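Local coordinates for protein BlEst2 (Bacillus licheniformis, PDB 6WPX) that probably hydrolyses ester bonds as a secreted lipase or esterase, crystallised here in its propeptide form, with a C-terminal domain that has autoinhibitory effects, at residues A100-R103 and E104-Q107; T191-H194 and P195-K199; G232-E236 and K237-L241; F305-E308 and K309-E313. One frame throughout, in Å; residues are numbered along the deposited sequence.

Interaction 1 of 4, residues A100-R103 and E104-Q107; sequences AKLR and EIYQ
The guanidinium of Arg-103 and the amide of Gln-107 meet obliquely, their planes 70° apart, with NE of Arg-103 3.6 Å from NE2 of Gln-107. The Tyr-106 ring has the carbonyl O of Arg-103 near its edge, and further out it meets the ring of Tyr-137. Arg-103, Tyr-106 and Gln-107 lie on helix 91-109 of the alpha/beta-hydrolase fold, and the partners sit about one turn apart. The turn is closed by i to i+4 bonds such as Tyr-106 N to Leu-102 O, 2.8 Å. On the outer side Lys-101 and Glu-104 run side by side, pointing the same way. Lys-101 bends at chi2 (-61°), which turns its amine toward the carboxylate. Their salt bridge is long, with NZ of Lys-101 3.9 Å from OE2 of Glu-104, and a water bridges NZ and OE1. OE1 also accepts a bond from Trp-34 NE1. With an alanine in place of Glu-104, Lys-101 would probably lose its nearby opposite charge and the Trp-34 N-H its acceptor. NH1 of Arg-103 bonds the hydroxyl of Tyr-137. On the inner side, Leu-102 and Ile-105 pack on strand 113-118, with CD2 of Leu-102 4.2 Å from CD1 of Ile-105.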
loop_
_atom_site.group_PDB
_atom_site.type_symbol
_atom_site.label_atom_id
_atom_site.label_comp_id
_atom_site.label_asym_id
_atom_site.label_seq_id
_atom_site.Cartn_x
_atom_site.Cartn_y
_atom_site.Cartn_z
ATOM N N ALA A 100 -20.417 -2.741 -16.169
ATOM C CA ALA A 100 -21.527 -2.104 -16.886
ATOM C C ALA A 100 -21.010 -1.298 -18.085
ATOM O O ALA A 100 -21.554 -1.430 -19.182
ATOM C CB ALA A 100 -22.317 -1.211 -15.943
ATOM N N LYS A 101 -19.909 -0.532 -17.901
ATOM C CA LYS A 101 -19.344 0.282 -18.982
ATOM C C LYS A 101 -18.586 -0.539 -19.989
ATOM O O LYS A 101 -18.572 -0.165 -21.154
ATOM C CB LYS A 101 -18.496 1.459 -18.453
ATOM C CG LYS A 101 -19.188 2.349 -17.394
ATOM C CD LYS A 101 -20.471 3.030 -17.902
ATOM C CE LYS A 101 -21.186 3.794 -16.807
ATOM N NZ LYS A 101 -22.339 4.526 -17.371
ATOM N N LEU A 102 -17.987 -1.681 -19.573
ATOM C CA LEU A 102 -17.270 -2.565 -20.501
ATOM C C LEU A 102 -18.231 -3.134 -21.545
ATOM O O LEU A 102 -17.838 -3.327 -22.684
ATOM C CB LEU A 102 -16.492 -3.675 -19.786
ATOM C CG LEU A 102 -15.212 -3.242 -19.053
ATOM C CD1 LEU A 102 -14.699 -4.377 -18.174
ATOM C CD2 LEU A 102 -14.133 -2.795 -20.032
ATOM N N ARG A 103 -19.508 -3.310 -21.183
ATOM C CA ARG A 103 -20.522 -3.748 -22.137
ATOM C C ARG A 103 -20.666 -2.666 -23.235
ATOM O O ARG A 103 -20.690 -3.009 -24.417
ATOM C CB ARG A 103 -21.862 -4.009 -21.416
ATOM C CG ARG A 103 -22.897 -4.562 -22.382
ATOM C CD ARG A 103 -24.251 -4.799 -21.777
ATOM N NE ARG A 103 -25.214 -5.208 -22.807
ATOM C CZ ARG A 103 -25.353 -6.447 -23.284
ATOM N NH1 ARG A 103 -24.554 -7.423 -22.867
ATOM N NH2 ARG A 103 -26.264 -6.707 -24.215
ATOM N N GLU A 104 -20.736 -1.367 -22.844
ATOM C CA GLU A 104 -20.834 -0.224 -23.774
ATOM C C GLU A 104 -19.548 -0.095 -24.600
ATOM O O GLU A 104 -19.606 0.198 -25.793
ATOM C CB GLU A 104 -21.051 1.095 -23.020
ATOM C CG GLU A 104 -22.291 1.163 -22.149
ATOM C CD GLU A 104 -22.425 2.460 -21.376
ATOM O OE1 GLU A 104 -21.554 3.350 -21.518
ATOM O OE2 GLU A 104 -23.403 2.578 -20.604
ATOM N N ILE A 105 -18.387 -0.320 -23.976
ATOM C CA ILE A 105 -17.112 -0.233 -24.681
ATOM C C ILE A 105 -17.012 -1.362 -25.722
ATOM O O ILE A 105 -16.613 -1.112 -26.865
ATOM C CB ILE A 105 -15.912 -0.179 -23.704
ATOM C CG1 ILE A 105 -16.008 1.070 -22.783
ATOM C CG2 ILE A 105 -14.596 -0.182 -24.478
ATOM C CD1 ILE A 105 -15.103 1.017 -21.448
ATOM N N TYR A 106 -17.406 -2.590 -25.327
ATOM C CA TYR A 106 -17.438 -3.752 -26.206
ATOM C C TYR A 106 -18.344 -3.463 -27.414
ATOM O O TYR A 106 -17.971 -3.779 -28.544
ATOM C CB TYR A 106 -17.948 -4.994 -25.453
ATOM C CG TYR A 106 -18.167 -6.192 -26.350
ATOM C CD1 TYR A 106 -17.102 -6.995 -26.746
ATOM C CD2 TYR A 106 -19.442 -6.530 -26.798
ATOM C CE1 TYR A 106 -17.295 -8.091 -27.587
ATOM C CE2 TYR A 106 -19.650 -7.626 -27.631
ATOM C CZ TYR A 106 -18.570 -8.399 -28.033
ATOM O OH TYR A 106 -18.762 -9.482 -28.855
ATOM N N GLN A 107 -19.544 -2.880 -27.160
ATOM C CA GLN A 107 -20.479 -2.519 -28.227
ATOM C C GLN A 107 -19.878 -1.429 -29.125
ATOM O O GLN A 107 -20.037 -1.491 -30.348
ATOM C CB GLN A 107 -21.830 -2.082 -27.658
ATOM C CG GLN A 107 -22.636 -3.233 -27.058
ATOM C CD GLN A 107 -23.835 -2.809 -26.230
ATOM O OE1 GLN A 107 -23.953 -1.677 -25.732
ATOM N NE2 GLN A 107 -24.738 -3.748 -26.019
HETATM O O HOH W 1 -21.940 5.672 -20.128
#

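Interaction 2 of 4, residues T191-H194 and P195-K199; sequences TDNH and PNRLK
Arg-197 reaches back to the carbonyl of Asp-192, and NE of Arg-197 bonds O of Asp-192 at 2.8 Å. NH1 adds a weak bond to the same oxygen, so two donors of one guanidinium grip it at their edge. The oxygen belongs to a type I beta turn, Thr-191 to His-194, which leads out of helix 181-191. The Arg-197 chain bends at chi2 (-90°) and chi3 (-73°), which folds it back so that the guanidinium edge meets the turn. A leucine in place of Arg-197 would probably leave the Asp-192 carbonyl without these two donors and the turn less firmly tied to the segment after it. His-194 forms the second link. Its ND1 accepts the backbone N-H of Asn-196 at 3.0 Å, nearly in the ring plane, while CD of Pro-195 lies over one face. The backbone N of Arg-197 also bonds O of His-194. In the next shell the His-194 ring meets that of His-131 almost at right angles. Asp-192 OD1 bonds Tyr-243 and forms a salt bridge with Arg-188. Asn-196 ND2 bonds Asn-133, and OD1 of Asn-196 accepts NZ of Lys-199 at 3.0 Å.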
loop_
_atom_site.group_PDB
_atom_site.type_symbol
_atom_site.label_atom_id
_atom_site.label_comp_id
_atom_site.label_asym_id
_atom_site.label_seq_id
_atom_site.Cartn_x
_atom_site.Cartn_y
_atom_site.Cartn_z
ATOM N N THR A 191 -11.884 -14.875 -4.892
ATOM C CA THR A 191 -11.646 -14.604 -6.302
ATOM C C THR A 191 -10.821 -15.671 -7.029
ATOM O O THR A 191 -11.174 -16.071 -8.137
ATOM C CB THR A 191 -10.997 -13.197 -6.414
ATOM O OG1 THR A 191 -11.833 -12.251 -5.746
ATOM C CG2 THR A 191 -10.763 -12.734 -7.853
ATOM N N ASP A 192 -9.707 -16.086 -6.431
ATOM C CA ASP A 192 -8.708 -16.933 -7.070
ATOM C C ASP A 192 -9.180 -18.337 -7.466
ATOM O O ASP A 192 -8.627 -18.882 -8.420
ATOM C CB ASP A 192 -7.429 -16.982 -6.224
ATOM C CG ASP A 192 -6.719 -15.628 -6.159
ATOM O OD1 ASP A 192 -7.048 -14.737 -6.987
ATOM O OD2 ASP A 192 -5.861 -15.453 -5.275
ATOM N N ASN A 193 -10.227 -18.873 -6.822
ATOM C CA ASN A 193 -10.780 -20.180 -7.152
ATOM C C ASN A 193 -12.224 -20.089 -7.667
ATOM O O ASN A 193 -12.915 -21.109 -7.749
ATOM C CB ASN A 193 -10.655 -21.139 -5.955
ATOM C CG ASN A 193 -9.239 -21.597 -5.722
ATOM O OD1 ASN A 193 -8.585 -22.183 -6.602
ATOM N ND2 ASN A 193 -8.729 -21.317 -4.534
ATOM N N HIS A 194 -12.676 -18.867 -8.012
ATOM C CA HIS A 194 -13.992 -18.624 -8.596
ATOM C C HIS A 194 -13.923 -19.179 -10.038
ATOM O O HIS A 194 -12.914 -18.944 -10.715
ATOM C CB HIS A 194 -14.286 -17.112 -8.644
ATOM C CG HIS A 194 -15.700 -16.760 -9.021
ATOM N ND1 HIS A 194 -16.165 -16.888 -10.331
ATOM C CD2 HIS A 194 -16.703 -16.273 -8.252
ATOM C CE1 HIS A 194 -17.433 -16.514 -10.302
ATOM N NE2 HIS A 194 -17.798 -16.117 -9.081
ATOM N N PRO A 195 -14.973 -19.879 -10.536
ATOM C CA PRO A 195 -14.912 -20.407 -11.919
ATOM C C PRO A 195 -14.602 -19.356 -12.998
ATOM O O PRO A 195 -13.934 -19.673 -13.977
ATOM C CB PRO A 195 -16.292 -21.050 -12.135
ATOM C CG PRO A 195 -16.846 -21.263 -10.798
ATOM C CD PRO A 195 -16.233 -20.259 -9.858
ATOM N N ASN A 196 -15.026 -18.099 -12.792
ATOM C CA ASN A 196 -14.772 -17.040 -13.784
ATOM C C ASN A 196 -13.303 -16.636 -13.926
ATOM O O ASN A 196 -12.947 -16.044 -14.934
ATOM C CB ASN A 196 -15.646 -15.809 -13.522
ATOM C CG ASN A 196 -17.079 -15.991 -13.973
ATOM O OD1 ASN A 196 -17.420 -16.936 -14.690
ATOM N ND2 ASN A 196 -17.944 -15.079 -13.564
ATOM N N ARG A 197 -12.465 -16.921 -12.909
ATOM C CA ARG A 197 -11.045 -16.563 -12.902
ATOM C C ARG A 197 -10.298 -17.155 -14.088
ATOM O O ARG A 197 -9.496 -16.460 -14.705
ATOM C CB ARG A 197 -10.387 -16.960 -11.570
ATOM C CG ARG A 197 -8.933 -16.483 -11.416
ATOM C CD ARG A 197 -7.945 -17.522 -11.950
ATOM N NE ARG A 197 -7.849 -18.667 -11.054
ATOM C CZ ARG A 197 -7.111 -19.751 -11.267
ATOM N NH1 ARG A 197 -7.070 -20.712 -10.365
ATOM N NH2 ARG A 197 -6.432 -19.894 -12.401
ATOM N N LEU A 198 -10.566 -18.435 -14.392
ATOM C CA LEU A 198 -9.942 -19.198 -15.482
ATOM C C LEU A 198 -10.260 -18.676 -16.883
ATOM O O LEU A 198 -9.553 -19.033 -17.824
ATOM C CB LEU A 198 -10.398 -20.669 -15.396
ATOM C CG LEU A 198 -9.913 -21.470 -14.194
ATOM C CD1 LEU A 198 -10.841 -22.646 -13.918
ATOM C CD2 LEU A 198 -8.453 -21.917 -14.368
ATOM N N LYS A 199 -11.299 -17.872 -17.019
ATOM C CA LYS A 199 -11.774 -17.396 -18.338
ATOM C C LYS A 199 -10.977 -16.212 -18.890
ATOM O O LYS A 199 -11.307 -15.765 -19.983
ATOM C CB LYS A 199 -13.261 -17.069 -18.246
ATOM C CG LYS A 199 -14.128 -18.278 -17.945
ATOM C CD LYS A 199 -15.581 -17.978 -18.021
ATOM C CE LYS A 199 -16.422 -18.973 -17.256
ATOM N NZ LYS A 199 -17.831 -18.544 -17.218
#

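Interaction 3 of 4, residues G232-E236 and K237-L241; sequences GAVTE and KNARL
Glu-236 and Arg-240 form the salt bridge of this turn. NE of Arg-240 meets OE1 of Glu-236 at 3.1 Å, close to the guanidinium plane but from above the carboxylate plane. The two planes are 67° apart, and of the guanidinium only NE is bonded to this carboxylate. Glu-236 bends at chi2 (-86°), which brings its carboxylate back over the following residues. OE2 of Glu-236 then lies beside the Lys-237 chain, 3.3 Å from CE of Lys-237. The Lys-237 amine is near the carboxylate but beyond a salt bridge, and bonds Thr-280 O instead. Thr-280 OG1 also bonds Glu-236 OE1. Among the hydrogen bonds without charge, OG1 of Thr-235 accepts the backbone N of Asn-238 at 3.2 Å. Asn-238 N makes a weak bond to O of Thr-235. A water joins Thr-235 OG1 to Asn-238 OD1, its bond to OD1 being weak. Ala-239 N closes the turn on O of Glu-236, 3.1 Å. The apolar part is small: CG1 of Val-234 touches CB of Ala-239 at 4.1 Å. The turn is largely buried in the loop between helix 218-224 and strand 245-246, against helices 152-157 and 181-191. Thr-235 and Asn-238 touch Gln-152 of the first, and Asn-238 ND2 bonds Gly-150 O. The Arg-240 guanidinium reaches Thr-204 of strand 201-205, and Leu-247 just beyond strand 245-246.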
loop_
_atom_site.group_PDB
_atom_site.type_symbol
_atom_site.label_atom_id
_atom_site.label_comp_id
_atom_site.label_asym_id
_atom_site.label_seq_id
_atom_site.Cartn_x
_atom_site.Cartn_y
_atom_site.Cartn_z
ATOM N N GLY A 232 7.407 2.103 -3.786
ATOM C CA GLY A 232 7.056 3.260 -2.967
ATOM C C GLY A 232 5.618 3.204 -2.481
ATOM O O GLY A 232 5.264 3.891 -1.519
ATOM N N ALA A 233 4.775 2.354 -3.106
ATOM C CA ALA A 233 3.375 2.244 -2.679
ATOM C C ALA A 233 2.927 0.811 -2.557
ATOM O O ALA A 233 1.999 0.534 -1.819
ATOM C CB ALA A 233 2.473 2.987 -3.658
ATOM N N VAL A 234 3.517 -0.094 -3.351
ATOM C CA VAL A 234 3.086 -1.490 -3.374
ATOM C C VAL A 234 4.327 -2.353 -3.387
ATOM O O VAL A 234 5.263 -2.040 -4.127
ATOM C CB VAL A 234 2.172 -1.799 -4.616
ATOM C CG1 VAL A 234 1.667 -3.238 -4.582
ATOM C CG2 VAL A 234 0.992 -0.823 -4.722
ATOM N N THR A 235 4.330 -3.451 -2.615
ATOM C CA THR A 235 5.471 -4.391 -2.634
ATOM C C THR A 235 5.367 -5.301 -3.852
ATOM O O THR A 235 4.270 -5.615 -4.288
ATOM C CB THR A 235 5.580 -5.199 -1.349
ATOM O OG1 THR A 235 4.472 -6.085 -1.293
ATOM C CG2 THR A 235 5.659 -4.302 -0.080
ATOM N N GLU A 236 6.516 -5.734 -4.389
ATOM C CA GLU A 236 6.529 -6.602 -5.567
ATOM C C GLU A 236 5.686 -7.872 -5.281
ATOM O O GLU A 236 4.878 -8.276 -6.119
ATOM C CB GLU A 236 7.988 -6.942 -5.943
ATOM C CG GLU A 236 8.116 -7.980 -7.046
ATOM C CD GLU A 236 8.092 -9.440 -6.630
ATOM O OE1 GLU A 236 7.781 -10.295 -7.482
ATOM O OE2 GLU A 236 8.365 -9.732 -5.444
ATOM N N LYS A 237 5.867 -8.489 -4.095
ATOM C CA LYS A 237 5.096 -9.691 -3.745
ATOM C C LYS A 237 3.577 -9.431 -3.715
ATOM O O LYS A 237 2.803 -10.290 -4.146
ATOM C CB LYS A 237 5.584 -10.322 -2.430
ATOM C CG LYS A 237 6.917 -11.079 -2.587
ATOM C CD LYS A 237 6.762 -12.420 -3.347
ATOM C CE LYS A 237 7.991 -12.779 -4.141
ATOM N NZ LYS A 237 7.733 -13.894 -5.088
ATOM N N ASN A 238 3.154 -8.234 -3.256
ATOM C CA ASN A 238 1.735 -7.934 -3.205
ATOM C C ASN A 238 1.172 -7.458 -4.529
ATOM O O ASN A 238 -0.034 -7.335 -4.633
ATOM C CB ASN A 238 1.426 -6.939 -2.070
ATOM C CG ASN A 238 1.556 -7.548 -0.689
ATOM O OD1 ASN A 238 2.147 -8.603 -0.499
ATOM N ND2 ASN A 238 0.943 -6.937 0.295
ATOM N N ALA A 239 2.027 -7.243 -5.550
ATOM C CA ALA A 239 1.603 -6.816 -6.891
ATOM C C ALA A 239 1.339 -8.007 -7.825
ATOM O O ALA A 239 0.991 -7.818 -9.005
ATOM C CB ALA A 239 2.645 -5.888 -7.499
ATOM N N ARG A 240 1.480 -9.239 -7.295
ATOM C CA ARG A 240 1.367 -10.467 -8.099
ATOM C C ARG A 240 0.073 -11.235 -7.897
ATOM O O ARG A 240 -0.609 -11.038 -6.883
ATOM C CB ARG A 240 2.558 -11.421 -7.794
ATOM C CG ARG A 240 3.931 -10.789 -7.895
ATOM C CD ARG A 240 4.082 -9.967 -9.172
ATOM N NE ARG A 240 5.460 -9.561 -9.376
ATOM C CZ ARG A 240 5.941 -9.083 -10.512
ATOM N NH1 ARG A 240 5.149 -8.941 -11.572
ATOM N NH2 ARG A 240 7.210 -8.732 -10.599
ATOM N N LEU A 241 -0.247 -12.117 -8.870
ATOM C CA LEU A 241 -1.357 -13.056 -8.829
ATOM C C LEU A 241 -0.776 -14.466 -9.062
ATOM O O LEU A 241 0.122 -14.625 -9.905
ATOM C CB LEU A 241 -2.456 -12.742 -9.857
ATOM C CG LEU A 241 -3.285 -11.476 -9.619
ATOM C CD1 LEU A 241 -4.106 -11.142 -10.864
ATOM C CD2 LEU A 241 -4.213 -11.651 -8.425
HETATM O O HOH W 2 4.708 -7.772 0.850
#

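Interaction 4 of 4, residues F305-E308 and K309-E313; sequences FAVE and KGVKE
Two torsions bring Glu-308 against Val-311. At chi1 70° the Glu-308 CG stands between the backbone N and the carbonyl carbon, and at chi2 -87° the chain folds again. The carboxylate thus turns toward CG2 of Val-311, which lies 3.4 Å from OE2 of Glu-308. The same methyl touches the backbone O of Glu-308 at 3.3 Å. The two side chains cross at about a right angle. Val-307 comes to the same methyl with CG1, which is anti to its backbone N. CG1 of Val-307 and CG2 of Val-311 are 3.8 Å apart, again crossing near a right angle. One branch of Val-311 therefore meets an apolar methyl, a carbonyl and a carboxylate. No direct hydrogen bond joins 305-308 to 309-313. A water does so instead: it bridges O of Glu-308, at 2.9 Å, and N of Val-311, at 3.2 Å. The buried Glu-308 carboxylate has partners farther away in the chain, with OE2 in a salt bridge to Arg-465 and a hydrogen bond to Ser-387. Gly-310 has a positive phi (79°) in the turn, which suits glycine. The whole is a loop from strand 300-307 of one antiparallel sheet to strand 313-320 of another. The second strand opens with a classic beta bulge, where Lys-312 and Glu-313 both face Asp-386.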
loop_
_atom_site.group_PDB
_atom_site.type_symbol
_atom_site.label_atom_id
_atom_site.label_comp_id
_atom_site.label_asym_id
_atom_site.label_seq_id
_atom_site.Cartn_x
_atom_site.Cartn_y
_atom_site.Cartn_z
ATOM N N PHE A 305 12.373 7.685 21.728
ATOM C CA PHE A 305 12.478 6.355 21.149
ATOM C C PHE A 305 13.864 5.808 21.392
ATOM O O PHE A 305 14.848 6.533 21.289
ATOM C CB PHE A 305 12.069 6.291 19.660
ATOM C CG PHE A 305 12.967 6.983 18.663
ATOM C CD1 PHE A 305 12.812 8.339 18.386
ATOM C CD2 PHE A 305 13.922 6.270 17.956
ATOM C CE1 PHE A 305 13.632 8.980 17.450
ATOM C CE2 PHE A 305 14.749 6.909 17.020
ATOM C CZ PHE A 305 14.587 8.256 16.760
ATOM N N ALA A 306 13.925 4.528 21.721
ATOM C CA ALA A 306 15.146 3.789 21.942
ATOM C C ALA A 306 15.742 3.381 20.600
ATOM O O ALA A 306 15.025 3.010 19.659
ATOM C CB ALA A 306 14.855 2.541 22.768
ATOM N N VAL A 307 17.067 3.454 20.523
ATOM C CA VAL A 307 17.826 2.949 19.387
ATOM C C VAL A 307 18.796 1.997 20.058
ATOM O O VAL A 307 19.624 2.432 20.859
ATOM C CB VAL A 307 18.549 4.023 18.537
ATOM C CG1 VAL A 307 19.521 3.369 17.536
ATOM C CG2 VAL A 307 17.540 4.903 17.799
ATOM N N GLU A 308 18.661 0.705 19.773
ATOM C CA GLU A 308 19.543 -0.309 20.334
ATOM C C GLU A 308 20.971 -0.195 19.739
ATOM O O GLU A 308 21.195 0.533 18.764
ATOM C CB GLU A 308 18.940 -1.719 20.124
ATOM C CG GLU A 308 18.930 -2.212 18.687
ATOM C CD GLU A 308 17.724 -1.828 17.845
ATOM O OE1 GLU A 308 16.928 -0.955 18.264
ATOM O OE2 GLU A 308 17.598 -2.388 16.732
ATOM N N LYS A 309 21.931 -0.904 20.328
ATOM C CA LYS A 309 23.306 -0.950 19.819
ATOM C C LYS A 309 23.292 -1.733 18.511
ATOM O O LYS A 309 22.448 -2.616 18.348
ATOM C CB LYS A 309 24.245 -1.657 20.834
ATOM C CG LYS A 309 24.510 -0.878 22.114
ATOM C CD LYS A 309 25.497 -1.592 23.026
ATOM C CE LYS A 309 25.399 -1.091 24.446
ATOM N NZ LYS A 309 26.280 -1.859 25.364
ATOM N N GLY A 310 24.223 -1.424 17.606
ATOM C CA GLY A 310 24.376 -2.148 16.349
ATOM C C GLY A 310 23.409 -1.819 15.232
ATOM O O GLY A 310 23.263 -2.603 14.286
ATOM N N VAL A 311 22.770 -0.640 15.295
ATOM C CA VAL A 311 21.837 -0.249 14.230
ATOM C C VAL A 311 22.652 0.347 13.087
ATOM O O VAL A 311 23.453 1.259 13.306
ATOM C CB VAL A 311 20.695 0.690 14.740
ATOM C CG1 VAL A 311 19.809 1.175 13.591
ATOM C CG2 VAL A 311 19.844 -0.010 15.778
ATOM N N LYS A 312 22.433 -0.160 11.870
ATOM C CA LYS A 312 23.134 0.292 10.675
ATOM C C LYS A 312 22.563 1.617 10.179
ATOM O O LYS A 312 23.306 2.478 9.696
ATOM C CB LYS A 312 23.056 -0.789 9.587
ATOM C CG LYS A 312 24.047 -0.616 8.437
ATOM C CD LYS A 312 25.500 -0.885 8.843
ATOM C CE LYS A 312 26.412 -0.935 7.643
ATOM N NZ LYS A 312 26.285 -2.220 6.905
ATOM N N GLU A 313 21.238 1.785 10.325
ATOM C CA GLU A 313 20.524 2.964 9.872
ATOM C C GLU A 313 19.156 3.041 10.491
ATOM O O GLU A 313 18.496 2.029 10.706
ATOM C CB GLU A 313 20.345 2.922 8.334
ATOM C CG GLU A 313 19.872 4.238 7.729
ATOM C CD GLU A 313 19.672 4.274 6.227
ATOM O OE1 GLU A 313 19.276 3.242 5.642
ATOM O OE2 GLU A 313 19.862 5.361 5.638
HETATM O O HOH W 3 23.203 1.915 17.130
#

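Overall arrangement
All four contacts are local and follow one another along the chain. Interactions 1 and 2 are partly buried and lie on the same side of the chain's centre, their centres about 21 Å apart. Interaction 1 lies within one helix, whose inner side packs on strand 113-118, with charges on its outer side. Interaction 2 ties a loop after a helix through backbone carbonyls and a histidine nitrogen. Interaction 3 is buried and nearest the centre. Arg-188 links it to interaction 2: the Arg-188 side chain touches Leu-241 and forms a salt bridge with Asp-192. Interaction 4 is also buried but lies across the centre from interactions 1 and 2, among antiparallel sheets. It relies on methyl packing and a bridging water, whereas interaction 3 uses a direct salt bridge.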